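Local atomic coordinates of DisA protein (Sorangium cellulosum, PDB entry 6CCA), a protein that probably transfers methyl groups to the alpha carbon of polyketide intermediates, installing a gem-dimethyl group during disorazol biosynthesis on an assembly line. Residues T265-G268 with K269-Y272. Sequence-based numbering, arbitrary orientation.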
loop_
_atom_site.group_PDB
_atom_site.type_symbol
_atom_site.label_atom_id
_atom_site.label_comp_id
_atom_site.label_asym_id
_atom_site.label_seq_id
_atom_site.Cartn_x
_atom_site.Cartn_y
_atom_site.Cartn_z
ATOM N N THR A 265 1.815 -13.150 -13.338
ATOM C CA THR A 265 2.525 -12.644 -14.480
ATOM C C THR A 265 1.965 -13.257 -15.781
ATOM O O THR A 265 1.886 -12.572 -16.758
ATOM C CB THR A 265 4.082 -12.774 -14.339
ATOM O OG1 THR A 265 4.502 -14.110 -14.412
ATOM C CG2 THR A 265 4.529 -12.323 -12.966
ATOM N N ARG A 266 1.568 -14.524 -15.747
ATOM C CA ARG A 266 0.993 -15.169 -16.925
ATOM C C ARG A 266 -0.327 -14.516 -17.334
ATOM O O ARG A 266 -0.574 -14.274 -18.515
ATOM C CB ARG A 266 0.783 -16.663 -16.670
ATOM C CG ARG A 266 -0.018 -17.371 -17.750
ATOM C CD ARG A 266 -0.444 -18.759 -17.300
ATOM N NE ARG A 266 0.537 -19.370 -16.409
ATOM C CZ ARG A 266 0.243 -19.904 -15.228
ATOM N NH1 ARG A 266 -1.008 -19.903 -14.790
ATOM N NH2 ARG A 266 1.201 -20.440 -14.483
ATOM N N TYR A 267 -1.168 -14.235 -16.344
ATOM C CA TYR A 267 -2.464 -13.626 -16.563
ATOM C C TYR A 267 -2.336 -12.212 -16.987
ATOM O O TYR A 267 -3.088 -11.725 -17.836
ATOM C CB TYR A 267 -3.359 -13.747 -15.344
ATOM C CG TYR A 267 -4.033 -15.079 -15.249
ATOM C CD1 TYR A 267 -3.388 -16.194 -14.686
ATOM C CD2 TYR A 267 -5.304 -15.257 -15.754
ATOM C CE1 TYR A 267 -4.039 -17.461 -14.602
ATOM C CE2 TYR A 267 -5.948 -16.480 -15.650
ATOM C CZ TYR A 267 -5.328 -17.571 -15.087
ATOM O OH TYR A 267 -5.994 -18.770 -15.039
ATOM N N GLY A 268 -1.324 -11.517 -16.466
ATOM C CA GLY A 268 -0.994 -10.250 -17.031
ATOM C C GLY A 268 -0.548 -10.292 -18.496
ATOM O O GLY A 268 -0.859 -9.398 -19.251
ATOM N N LYS A 269 0.260 -11.246 -18.881
ATOM C CA LYS A 269 0.697 -11.388 -20.260
ATOM C C LYS A 269 -0.514 -11.613 -21.175
ATOM O O LYS A 269 -0.615 -11.008 -22.239
ATOM C CB LYS A 269 1.676 -12.501 -20.369
ATOM C CG LYS A 269 2.246 -12.654 -21.776
ATOM C CD LYS A 269 3.395 -13.657 -21.735
ATOM C CE LYS A 269 4.340 -13.395 -22.891
ATOM N NZ LYS A 269 5.224 -14.584 -22.822
ATOM N N ARG A 270 -1.413 -12.495 -20.772
ATOM C CA ARG A 270 -2.675 -12.700 -21.517
ATOM C C ARG A 270 -3.441 -11.436 -21.735
ATOM O O ARG A 270 -3.976 -11.207 -22.806
ATOM C CB ARG A 270 -3.606 -13.643 -20.779
ATOM C CG ARG A 270 -3.084 -15.051 -20.643
ATOM C CD ARG A 270 -4.243 -15.986 -20.255
ATOM N NE ARG A 270 -3.721 -17.290 -19.892
ATOM C CZ ARG A 270 -4.371 -18.196 -19.180
ATOM N NH1 ARG A 270 -5.613 -17.991 -18.778
ATOM N NH2 ARG A 270 -3.754 -19.326 -18.879
ATOM N N GLN A 271 -3.512 -10.592 -20.696
ATOM C CA GLN A 271 -4.355 -9.441 -20.730
ATOM C C GLN A 271 -3.753 -8.264 -21.461
ATOM O O GLN A 271 -4.414 -7.569 -22.286
ATOM C CB GLN A 271 -4.762 -9.086 -19.279
ATOM C CG GLN A 271 -5.754 -7.924 -19.224
ATOM C CD GLN A 271 -6.375 -7.768 -17.826
ATOM O OE1 GLN A 271 -5.916 -8.338 -16.820
ATOM N NE2 GLN A 271 -7.415 -7.024 -17.780
ATOM N N TYR A 272 -2.468 -8.003 -21.180
ATOM C CA TYR A 272 -1.798 -6.812 -21.682
ATOM C C TYR A 272 -0.774 -7.041 -22.763
ATOM O O TYR A 272 -0.430 -6.114 -23.439
ATOM C CB TYR A 272 -1.100 -6.110 -20.496
ATOM C CG TYR A 272 -2.143 -5.728 -19.437
ATOM C CD1 TYR A 272 -3.116 -4.761 -19.718
ATOM C CD2 TYR A 272 -2.129 -6.288 -18.156
ATOM C CE1 TYR A 272 -4.075 -4.421 -18.767
ATOM C CE2 TYR A 272 -3.123 -5.978 -17.207
ATOM C CZ TYR A 272 -4.082 -5.033 -17.527
ATOM O OH TYR A 272 -5.051 -4.698 -16.592
#
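R270 reaches back along its own helix to lie against Y267, three residues earlier, and R266, four residues earlier. Followed outward, its CB sits 3.6 Å from Y267 O. The next atom, R270 CG, rests 3.4 Å from R266 O. That same R266 O accepts the backbone hydrogen bond from R270 N, at 3.0 Å. With CG anti to the carbonyl carbon (chi1 -65°) and the chain extended from CG to NE, the guanidinium is carried back alongside the preceding turn. There its two terminal nitrogens part: NH1 comes to 3.5 Å from Y267 CE2, while NH2 lies 3.7 Å from R266 CD. The evidence for a cation-pi contact is R270 CZ, 4.4 Å from the centroid of the Y267 ring and 20° off its normal, over the face but shifted toward the rim. Because ring and guanidinium planes differ by 43°, this is a tilted approach, not a flat stack. R266 runs alongside R270, touching it through aliphatic CD; its chain bends at chi3, and its NH2 makes a weak hydrogen bond to H262 ND1. Three further i to i+4 bonds, K269 N to T265 O, Q271 N to Y267 O and Y272 N to G268 O, continue the alpha-helical ladder along the segment. Helix 262-272 is the crossover between parallel strands 253-257 and 279-281, a beta-alpha-beta unit of the methyltransferase domain: the arginines and Y267 lie on exposed positions, whereas buried Y272 packs on F281 of strand 279-281 and on A240 and L243 of helix 239-246.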